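Local structure of Lys-gingipain catalytic subunit (Porphyromonas gingivalis, 4RBM) at residues A[148-153]-A[366-371]; A[153-158]-A[187-192]; A[211-216]-A[246-251]. The protein cleaves proteins after lysine residues as a secreted, calcium-binding cysteine endopeptidase of family C25, and may act as a virulence factor in periodontal disease. All coordinates share one frame; numbering follows the deposited sequence. Where two conformers were deposited one is given.

Interaction 1: residues A[148-153]-A[366-371]; sequences SYLEKV and MPYRAM. With NI (nickel (II) ion), chain F; HIS (histidine), chain H.
Ser148 meets the far end of Met371: the methionine methyl CE lies 4.0 Å from Ser148 CA, while the serine hydroxyl turns to Asp146. Met371 reaches this spot because its chain, extended at chi1 (-176°), folds back at chi2 and chi3, so that CE also sits over a face of the imidazole of the bound histidine. Leu150 carries the apolar part of the contact. Both of its methyls approach one ring carbon of Tyr368, with Leu150 CD1 3.9 Å from Tyr368 CD2, and the two side chains are set obliquely. The tyrosine hydroxyl is hydrogen-bonded to Tyr139 O of helix 126-140. Across the contact, the carbonyl of Leu150 meets both Ala370 and a water: Ala370 CA makes a CA-H...O contact with Leu150 O at 3.3 Å, and the water donates both to Leu150 O (2.6 Å) and to Ala370 O. Glu151 crosses Met371 at a slant, its OE1 3.6 Å from Met371 CB. A second water donates to Glu151 OE1 (2.7 Å) and accepts from Met371 N. Glu151 OE2 binds a nickel ion at 2.0 Å, with OE1 at a longer 2.7 Å, and NE2 of the bound histidine is a further ligand of that metal. The contact joins the 3-10 turn leading into strand 152-157 to the irregular chain between strands 357-361 and 377-378, on the way to the antiparallel C-terminal sheet. With no direct hydrogen bond between the segments, one water joins two backbone carbonyls and the other joins the Glu151 carboxylate to a backbone N-H, while nickel coordination probably limits rotation of that carboxylate.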
loop_
_atom_site.group_PDB
_atom_site.type_symbol
_atom_site.label_atom_id
_atom_site.label_comp_id
_atom_site.label_asym_id
_atom_site.label_seq_id
_atom_site.Cartn_x
_atom_site.Cartn_y
_atom_site.Cartn_z
ATOM N N SER A 148 9.121 -6.574 17.764
ATOM C CA SER A 148 10.240 -7.293 17.157
ATOM C C SER A 148 9.869 -8.121 15.931
ATOM O O SER A 148 10.768 -8.389 15.130
ATOM C CB SER A 148 10.955 -8.180 18.165
ATOM O OG SER A 148 10.169 -9.278 18.598
ATOM N N TYR A 149 8.568 -8.426 15.718
ATOM C CA TYR A 149 8.124 -9.161 14.515
ATOM C C TYR A 149 8.410 -8.314 13.253
ATOM O O TYR A 149 8.567 -8.867 12.168
ATOM C CB TYR A 149 6.638 -9.587 14.584
ATOM C CG TYR A 149 5.672 -8.582 13.981
ATOM C CD1 TYR A 149 5.253 -7.467 14.705
ATOM C CD2 TYR A 149 5.199 -8.735 12.676
ATOM C CE1 TYR A 149 4.369 -6.533 14.152
ATOM C CE2 TYR A 149 4.320 -7.805 12.112
ATOM C CZ TYR A 149 3.921 -6.701 12.853
ATOM O OH TYR A 149 3.050 -5.792 12.313
ATOM N N LEU A 150 8.553 -6.988 13.423
ATOM C CA LEU A 150 8.851 -6.065 12.322
ATOM C C LEU A 150 10.240 -6.237 11.743
ATOM O O LEU A 150 10.486 -5.763 10.634
ATOM C CB LEU A 150 8.698 -4.615 12.796
ATOM C CG LEU A 150 7.274 -4.207 13.186
ATOM C CD1 LEU A 150 7.250 -2.798 13.800
ATOM C CD2 LEU A 150 6.316 -4.249 11.982
ATOM N N GLU A 151 11.135 -6.905 12.476
ATOM C CA GLU A 151 12.519 -7.127 12.069
ATOM C C GLU A 151 12.656 -8.427 11.290
ATOM O O GLU A 151 13.771 -8.892 11.048
ATOM C CB GLU A 151 13.405 -7.160 13.336
ATOM C CG GLU A 151 13.191 -5.952 14.236
ATOM C CD GLU A 151 14.151 -5.897 15.405
ATOM O OE1 GLU A 151 15.039 -5.018 15.386
ATOM O OE2 GLU A 151 14.036 -6.740 16.325
ATOM N N LYS A 152 11.524 -9.014 10.880
ATOM C CA LYS A 152 11.521 -10.320 10.232
ATOM C C LYS A 152 10.716 -10.322 8.950
ATOM O O LYS A 152 9.705 -9.614 8.835
ATOM C CB LYS A 152 10.951 -11.363 11.202
ATOM C CG LYS A 152 11.579 -11.265 12.603
ATOM C CD LYS A 152 11.063 -12.301 13.589
ATOM C CE LYS A 152 11.446 -11.898 15.012
ATOM N NZ LYS A 152 11.058 -12.935 16.017
ATOM N N VAL A 153 11.156 -11.150 7.979
ATOM C CA VAL A 153 10.461 -11.246 6.672
ATOM C C VAL A 153 10.423 -12.689 6.209
ATOM O O VAL A 153 11.199 -13.522 6.684
ATOM C CB VAL A 153 11.068 -10.346 5.542
ATOM C CG1 VAL A 153 11.044 -8.858 5.921
ATOM C CG2 VAL A 153 12.465 -10.813 5.126
ATOM N N MET A 366 2.268 3.374 5.172
ATOM C CA MET A 366 3.692 3.590 4.929
ATOM C C MET A 366 4.444 2.465 5.674
ATOM O O MET A 366 4.650 2.565 6.901
ATOM C CB MET A 366 4.120 4.996 5.427
ATOM C CG MET A 366 3.885 6.118 4.417
ATOM S SD MET A 366 5.125 7.409 4.676
ATOM C CE MET A 366 4.746 8.516 3.320
ATOM N N PRO A 367 4.812 1.339 5.000
ATOM C CA PRO A 367 5.419 0.227 5.757
ATOM C C PRO A 367 6.754 0.584 6.375
ATOM O O PRO A 367 7.542 1.362 5.816
ATOM C CB PRO A 367 5.581 -0.893 4.723
ATOM C CG PRO A 367 4.595 -0.533 3.604
ATOM C CD PRO A 367 4.625 0.978 3.579
ATOM N N TYR A 368 6.980 0.020 7.557
ATOM C CA TYR A 368 8.262 0.121 8.255
ATOM C C TYR A 368 9.262 -0.745 7.510
ATOM O O TYR A 368 8.857 -1.670 6.793
ATOM C CB TYR A 368 8.146 -0.341 9.721
ATOM C CG TYR A 368 7.039 0.357 10.480
ATOM C CD1 TYR A 368 6.995 1.749 10.570
ATOM C CD2 TYR A 368 6.005 -0.370 11.073
ATOM C CE1 TYR A 368 5.947 2.398 11.222
ATOM C CE2 TYR A 368 4.945 0.271 11.719
ATOM C CZ TYR A 368 4.939 1.654 11.822
ATOM O OH TYR A 368 3.887 2.293 12.441
ATOM N N ARG A 369 10.553 -0.476 7.690
ATOM C CA ARG A 369 11.594 -1.307 7.085
ATOM C C ARG A 369 12.492 -1.763 8.227
ATOM O O ARG A 369 13.352 -1.018 8.710
ATOM C CB ARG A 369 12.354 -0.565 5.973
ATOM C CG ARG A 369 11.474 -0.245 4.744
ATOM C CD ARG A 369 12.283 0.577 3.721
ATOM N NE ARG A 369 12.681 1.894 4.228
ATOM C CZ ARG A 369 11.964 3.012 4.100
ATOM N NH1 ARG A 369 10.777 2.987 3.505
ATOM N NH2 ARG A 369 12.418 4.158 4.589
ATOM N N ALA A 370 12.197 -2.969 8.733
ATOM C CA ALA A 370 12.771 -3.541 9.957
ATOM C C ALA A 370 12.242 -2.700 11.143
ATOM O O ALA A 370 11.143 -2.148 11.018
ATOM C CB ALA A 370 14.305 -3.586 9.907
ATOM N N MET A 371 12.987 -2.550 12.250
ATOM C CA MET A 371 12.457 -1.771 13.381
ATOM C C MET A 371 12.362 -0.267 13.056
ATOM O O MET A 371 13.390 0.357 12.798
ATOM C CB MET A 371 13.286 -1.978 14.662
ATOM C CG MET A 371 12.687 -1.252 15.882
ATOM S SD MET A 371 11.104 -1.940 16.471
ATOM C CE MET A 371 11.651 -3.569 17.074
HETATM NI NI NI F . 15.196 -6.174 17.861
HETATM N N HIS H . 16.895 1.286 18.864
HETATM C CA HIS H . 16.714 -0.139 19.180
HETATM C C HIS H . 17.942 -0.934 18.734
HETATM O O HIS H . 18.242 -0.978 17.542
HETATM C CB HIS H . 15.426 -0.672 18.506
HETATM C CG HIS H . 15.178 -2.141 18.702
HETATM N ND1 HIS H . 14.476 -2.609 19.792
HETATM C CD2 HIS H . 15.535 -3.189 17.925
HETATM C CE1 HIS H . 14.413 -3.923 19.643
HETATM N NE2 HIS H . 15.037 -4.320 18.533
HETATM O O HOH W 1 9.392 -3.845 9.319
HETATM O O HOH W 2 15.688 -3.607 13.180
#

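Interaction 2: residues A[153-158]-A[187-192]; sequences VLLIAG and TDVYNY. With NA (sodium ion), chain G.
Val153 N donates to Asp188 O at 3.0 Å, the first of five backbone hydrogen bonds that zip strands 153-157 and 188-192 together in parallel. Tyr190 N returns the next bond to Val153 O, Leu155 N reaches Tyr190 O at 2.8 Å, Tyr192 N goes to Leu155 O, and Ala157 N closes the series on Tyr192 O. Four have similar angles at the hydrogen, 158-160°; the bond from Tyr190 N to Val153 O is more bent, 141°. CA-H...O contacts supplement them, the shortest from Asn191 CA to Leu155 O at 3.2 Å.

Apolar packing differs on the two faces of the sheet. On one, Val153 and Val189 lie side by side and point the same way, with Val153 CG2 3.9 Å from Val189 CG1; Leu155 CD1 meets the same Val189 methyl obliquely. This face is covered by helix 163-178, whose Ile172 and Met176 touch Leu155. On the other, Leu154 CD1 touches two tyrosines, 3.9 Å from Tyr190 CB and at the ring edge of Tyr192, 3.9 Å from CE1. With CG opposite the backbone N (chi1 171°) and a bend at chi2, CD1 is carried over toward the neighbouring strand.

Polar groups of the edge strand are tied locally or to other parts of the chain. Asn191 ND2 donates to Val189 O, almost within its own amide plane, and Tyr192 OH bonds to His203. Just before the edge strand, Thr187 O binds a hydrated sodium ion at 2.3 Å. Strands 152-157 and 188-192 with helix 163-178 form a beta-alpha-beta unit, in which regular backbone bonding fixes the register; aliphatic Val153, Leu155 and Val189 lie under the helix, while on the other face Leu154 and Ile156 pack against Tyr190 and Tyr192.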
loop_
_atom_site.group_PDB
_atom_site.type_symbol
_atom_site.label_atom_id
_atom_site.label_comp_id
_atom_site.label_asym_id
_atom_site.label_seq_id
_atom_site.Cartn_x
_atom_site.Cartn_y
_atom_site.Cartn_z
ATOM N N VAL A 153 11.156 -11.150 7.979
ATOM C CA VAL A 153 10.461 -11.246 6.672
ATOM C C VAL A 153 10.423 -12.689 6.209
ATOM O O VAL A 153 11.199 -13.522 6.684
ATOM C CB VAL A 153 11.068 -10.346 5.542
ATOM C CG1 VAL A 153 11.044 -8.858 5.921
ATOM C CG2 VAL A 153 12.465 -10.813 5.126
ATOM N N LEU A 154 9.508 -12.984 5.280
ATOM C CA LEU A 154 9.412 -14.321 4.684
ATOM C C LEU A 154 9.532 -14.139 3.183
ATOM O O LEU A 154 8.760 -13.360 2.614
ATOM C CB LEU A 154 8.072 -15.039 5.050
ATOM C CG LEU A 154 7.794 -16.396 4.279
ATOM C CD1 LEU A 154 8.895 -17.465 4.562
ATOM C CD2 LEU A 154 6.432 -16.989 4.684
ATOM N N LEU A 155 10.484 -14.832 2.534
ATOM C CA LEU A 155 10.657 -14.716 1.081
ATOM C C LEU A 155 10.662 -16.101 0.449
ATOM O O LEU A 155 11.448 -16.951 0.861
ATOM C CB LEU A 155 11.972 -13.966 0.756
ATOM C CG LEU A 155 12.178 -12.582 1.430
ATOM C CD1 LEU A 155 13.622 -12.103 1.265
ATOM C CD2 LEU A 155 11.206 -11.528 0.901
ATOM N N ILE A 156 9.776 -16.356 -0.538
ATOM C CA ILE A 156 9.708 -17.690 -1.136
ATOM C C ILE A 156 9.792 -17.631 -2.662
ATOM O O ILE A 156 9.011 -16.897 -3.290
ATOM C CB ILE A 156 8.372 -18.380 -0.711
ATOM C CG1 ILE A 156 8.237 -18.487 0.831
ATOM C CG2 ILE A 156 8.186 -19.760 -1.404
ATOM C CD1 ILE A 156 6.817 -18.849 1.310
ATOM N N ALA A 157 10.743 -18.404 -3.250
ATOM C CA ALA A 157 10.809 -18.650 -4.684
ATOM C C ALA A 157 10.143 -20.014 -4.812
ATOM O O ALA A 157 10.750 -21.010 -4.445
ATOM C CB ALA A 157 12.266 -18.665 -5.183
ATOM N N GLY A 158 8.855 -20.026 -5.147
ATOM C CA GLY A 158 8.084 -21.259 -5.227
ATOM C C GLY A 158 8.489 -22.164 -6.376
ATOM O O GLY A 158 9.396 -21.834 -7.165
ATOM N N THR A 187 16.558 -9.118 11.428
ATOM C CA THR A 187 17.208 -10.158 12.241
ATOM C C THR A 187 16.892 -11.571 11.757
ATOM O O THR A 187 17.690 -12.483 11.990
ATOM C CB THR A 187 16.775 -10.021 13.703
ATOM O OG1 THR A 187 15.350 -10.223 13.799
ATOM C CG2 THR A 187 17.150 -8.658 14.278
ATOM N N ASP A 188 15.721 -11.754 11.142
ATOM C CA ASP A 188 15.283 -13.076 10.683
ATOM C C ASP A 188 14.757 -12.965 9.267
ATOM O O ASP A 188 13.732 -12.336 9.045
ATOM C CB ASP A 188 14.214 -13.666 11.630
ATOM C CG ASP A 188 14.745 -13.888 13.038
ATOM O OD1 ASP A 188 14.757 -12.920 13.820
ATOM O OD2 ASP A 188 15.266 -14.999 13.310
ATOM N N VAL A 189 15.506 -13.504 8.305
ATOM C CA VAL A 189 15.101 -13.448 6.897
ATOM C C VAL A 189 14.827 -14.878 6.478
ATOM O O VAL A 189 15.739 -15.599 6.063
ATOM C CB VAL A 189 16.187 -12.740 6.043
ATOM C CG1 VAL A 189 15.821 -12.764 4.562
ATOM C CG2 VAL A 189 16.394 -11.297 6.520
ATOM N N TYR A 190 13.585 -15.327 6.721
ATOM C CA TYR A 190 13.165 -16.693 6.385
ATOM C C TYR A 190 13.052 -16.756 4.879
ATOM O O TYR A 190 12.287 -15.971 4.288
ATOM C CB TYR A 190 11.820 -17.034 7.053
ATOM C CG TYR A 190 11.761 -16.697 8.522
ATOM C CD1 TYR A 190 12.559 -17.374 9.449
ATOM C CD2 TYR A 190 10.869 -15.743 9.001
ATOM C CE1 TYR A 190 12.484 -17.084 10.813
ATOM C CE2 TYR A 190 10.781 -15.453 10.362
ATOM C CZ TYR A 190 11.586 -16.126 11.263
ATOM O OH TYR A 190 11.475 -15.834 12.611
ATOM N N ASN A 191 13.863 -17.614 4.247
ATOM C CA ASN A 191 13.832 -17.680 2.787
ATOM C C ASN A 191 13.872 -19.118 2.307
ATOM O O ASN A 191 14.645 -19.938 2.829
ATOM C CB ASN A 191 14.980 -16.861 2.183
ATOM C CG ASN A 191 16.358 -17.361 2.526
ATOM O OD1 ASN A 191 17.025 -17.993 1.694
ATOM N ND2 ASN A 191 16.820 -17.110 3.757
ATOM N N TYR A 192 13.057 -19.401 1.299
ATOM C CA TYR A 192 12.923 -20.746 0.714
ATOM C C TYR A 192 13.108 -20.604 -0.784
ATOM O O TYR A 192 12.255 -20.030 -1.475
ATOM C CB TYR A 192 11.561 -21.359 1.095
ATOM C CG TYR A 192 11.421 -21.601 2.588
ATOM C CD1 TYR A 192 11.096 -20.558 3.459
ATOM C CD2 TYR A 192 11.687 -22.852 3.139
ATOM C CE1 TYR A 192 11.032 -20.757 4.838
ATOM C CE2 TYR A 192 11.574 -23.075 4.511
ATOM C CZ TYR A 192 11.256 -22.025 5.357
ATOM O OH TYR A 192 11.137 -22.250 6.703
HETATM NA NA NA G . 19.980 -12.836 12.020
HETATM O O HOH W 3 19.042 -14.877 11.917
HETATM O O HOH W 4 19.621 -11.312 9.564
HETATM O O HOH W 5 22.122 -13.114 11.055
HETATM O O HOH W 6 20.728 -10.874 12.804
#

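Interaction 3: residues A[211-216]-A[246-251]; sequences ANYTAH and GNCCIT. With CKC ((3S)-3,7-diaminoheptan-2-one), chain R.
Asn212 and Asn247 meet at a slant across neighbouring parallel strands, their amide planes 72° apart. Asn212 ND2 donates to Asn247 OD1 at 3.0 Å with a nearly straight N-H...O angle of 169°; the acceptor lies close to the Asn212 amide plane, whereas the donor is tilted from the Asn247 carbonyl plane. A water donates to OD1 of both residues, and Asn212 OD1 also pairs with Tyr313. Tyr213 turns a ring edge to Cys248: CE1 is 4.1 Å from Cys248 CB, and the sulfur also lies at the edge in a sulfur-aromatic contact. Tyr213 OH bonds to His216 O, tying the ring to the backbone of the active-site histidine.

The backbone pairing is short, with Asn247 N donating to Tyr213 O at 2.9 Å and a weaker bond from Ala215 N to Asn247 O. Beyond it the chains carry the catalytic groups. Cys249, the nucleophile, is covalently joined through SG to CAK of the lysine-derived inhibitor at 1.8 Å. His216, the probable proton donor, presents its ring edge to the inhibitor ketone, ND1 donating to O at 2.6 Å. The inhibitor chain runs across the ends of the two strands, and its terminal amine NAM donates to Thr214 OG1 at 3.0 Å, to Asn247 O at 3.1 Å, and to Asp288. Thr214 offers OG1 because that oxygen lies opposite its backbone N (chi1 179°). Two neutral oxygens and one carboxylate thus receive the terminal amine, consistent with the enzyme's strong preference for lysine at P1.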
loop_
_atom_site.group_PDB
_atom_site.type_symbol
_atom_site.label_atom_id
_atom_site.label_comp_id
_atom_site.label_asym_id
_atom_site.label_seq_id
_atom_site.Cartn_x
_atom_site.Cartn_y
_atom_site.Cartn_z
ATOM N N ALA A 211 5.757 -10.647 3.584
ATOM C CA ALA A 211 5.776 -11.962 2.978
ATOM C C ALA A 211 5.679 -11.808 1.473
ATOM O O ALA A 211 4.732 -11.199 0.973
ATOM C CB ALA A 211 4.629 -12.824 3.515
ATOM N N ASN A 212 6.691 -12.275 0.757
ATOM C CA ASN A 212 6.711 -12.183 -0.704
ATOM C C ASN A 212 6.862 -13.579 -1.293
ATOM O O ASN A 212 7.832 -14.277 -1.001
ATOM C CB ASN A 212 7.861 -11.249 -1.166
ATOM C CG ASN A 212 7.876 -10.891 -2.645
ATOM O OD1 ASN A 212 8.873 -10.374 -3.144
ATOM N ND2 ASN A 212 6.786 -11.107 -3.389
ATOM N N TYR A 213 5.890 -13.990 -2.112
ATOM C CA TYR A 213 5.904 -15.277 -2.795
ATOM C C TYR A 213 5.962 -15.042 -4.306
ATOM O O TYR A 213 5.149 -14.279 -4.837
ATOM C CB TYR A 213 4.637 -16.077 -2.397
ATOM C CG TYR A 213 4.329 -17.303 -3.238
ATOM C CD1 TYR A 213 3.588 -17.197 -4.415
ATOM C CD2 TYR A 213 4.735 -18.571 -2.831
ATOM C CE1 TYR A 213 3.313 -18.314 -5.196
ATOM C CE2 TYR A 213 4.435 -19.702 -3.589
ATOM C CZ TYR A 213 3.713 -19.568 -4.765
ATOM O OH TYR A 213 3.389 -20.663 -5.513
ATOM N N THR A 214 6.904 -15.689 -4.994
ATOM C CA THR A 214 6.977 -15.618 -6.462
ATOM C C THR A 214 7.019 -17.053 -7.029
ATOM O O THR A 214 7.970 -17.808 -6.761
ATOM C CB THR A 214 8.131 -14.741 -6.966
ATOM O OG1 THR A 214 8.129 -14.755 -8.406
ATOM C CG2 THR A 214 9.497 -15.175 -6.436
ATOM N N ALA A 215 5.974 -17.409 -7.801
ATOM C CA ALA A 215 5.764 -18.683 -8.530
ATOM C C ALA A 215 4.292 -18.804 -8.963
ATOM O O ALA A 215 3.711 -17.808 -9.380
ATOM C CB ALA A 215 6.181 -19.902 -7.710
ATOM N N HIS A 216 3.705 -20.001 -8.921
ATOM C CA HIS A 216 2.336 -20.195 -9.403
ATOM C C HIS A 216 1.299 -19.771 -8.402
ATOM O O HIS A 216 1.447 -20.000 -7.198
ATOM C CB HIS A 216 2.093 -21.680 -9.765
ATOM C CG HIS A 216 3.079 -22.204 -10.761
ATOM N ND1 HIS A 216 3.277 -21.583 -11.978
ATOM C CD2 HIS A 216 3.863 -23.302 -10.706
ATOM C CE1 HIS A 216 4.183 -22.304 -12.615
ATOM N NE2 HIS A 216 4.579 -23.337 -11.881
ATOM N N GLY A 246 2.015 -11.189 -3.714
ATOM C CA GLY A 246 1.956 -12.404 -4.499
ATOM C C GLY A 246 2.326 -12.065 -5.924
ATOM O O GLY A 246 1.512 -11.469 -6.637
ATOM N N ASN A 247 3.587 -12.375 -6.326
ATOM C CA ASN A 247 4.025 -12.160 -7.716
ATOM C C ASN A 247 3.744 -13.466 -8.403
ATOM O O ASN A 247 4.609 -14.350 -8.477
ATOM C CB ASN A 247 5.479 -11.724 -7.791
ATOM C CG ASN A 247 5.706 -10.344 -7.239
ATOM O OD1 ASN A 247 6.430 -10.165 -6.243
ATOM N ND2 ASN A 247 5.078 -9.320 -7.842
ATOM N N CYS A 248 2.468 -13.645 -8.764
ATOM C CA CYS A 248 1.934 -14.909 -9.272
ATOM C C CYS A 248 0.589 -14.667 -9.906
ATOM O O CYS A 248 0.058 -13.555 -9.819
ATOM C CB CYS A 248 1.827 -15.933 -8.140
ATOM S SG CYS A 248 0.772 -15.420 -6.766
ATOM N N CYS A 249 0.039 -15.688 -10.589
ATOM C CA CYS A 249 -1.239 -15.428 -11.247
ATOM C C CYS A 249 -2.412 -15.394 -10.295
ATOM O O CYS A 249 -2.391 -15.932 -9.193
ATOM C CB CYS A 249 -1.636 -16.538 -12.243
ATOM S SG CYS A 249 -0.270 -16.954 -13.383
ATOM N N ILE A 250 -3.372 -14.570 -10.704
ATOM C CA ILE A 250 -4.782 -14.435 -10.359
ATOM C C ILE A 250 -5.158 -14.431 -8.850
ATOM O O ILE A 250 -6.357 -14.376 -8.593
ATOM C CB ILE A 250 -5.614 -15.537 -11.102
ATOM C CG1 ILE A 250 -5.266 -16.980 -10.643
ATOM C CG2 ILE A 250 -5.481 -15.384 -12.628
ATOM C CD1 ILE A 250 -6.067 -18.111 -11.431
ATOM N N THR A 251 -4.210 -14.307 -7.886
ATOM C CA THR A 251 -4.614 -14.276 -6.461
ATOM C C THR A 251 -5.421 -13.015 -6.083
ATOM O O THR A 251 -6.041 -12.991 -5.017
ATOM C CB THR A 251 -3.415 -14.380 -5.533
ATOM O OG1 THR A 251 -2.554 -13.254 -5.754
ATOM C CG2 THR A 251 -2.652 -15.698 -5.700
HETATM C CAK CKC R . 0.612 -17.967 -12.120
HETATM C C CKC R . 1.516 -18.995 -12.723
HETATM O O CKC R . 1.192 -20.172 -12.649
HETATM C CA CKC R . 2.564 -18.555 -13.753
HETATM N N CKC R . 1.715 -18.641 -14.913
HETATM C CAL CKC R . 3.149 -17.123 -13.669
HETATM C CAH CKC R . 4.036 -16.969 -12.448
HETATM C CAG CKC R . 4.937 -15.737 -12.527
HETATM C CAI CKC R . 5.660 -15.759 -11.183
HETATM N NAM CKC R . 6.477 -14.563 -10.890
HETATM O O HOH W 7 8.247 -8.364 -4.998
#

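Overall arrangement
All three contacts lie in the catalytic domain and reach one six-stranded sheet. Interaction 2 pairs its edge strand 188-192 with strand 152-157, whose other neighbour, strand 210-214, pairs with strand 242-247 in interaction 3. The centres of interactions 2 and 3 are about 14 Å apart, joined by backbone contacts such as Ile156 N to Asn212 O. Interaction 1 sits at the start of strand 152-157, about 13 Å from interaction 2, with which it shares Val153. Along the chain, interactions 2 and 3 follow in series inside the loop closed by interaction 1. The sheet thus runs from where chain 366-371 packs to the catalytic centre, about 21 Å between the centres of interactions 1 and 3.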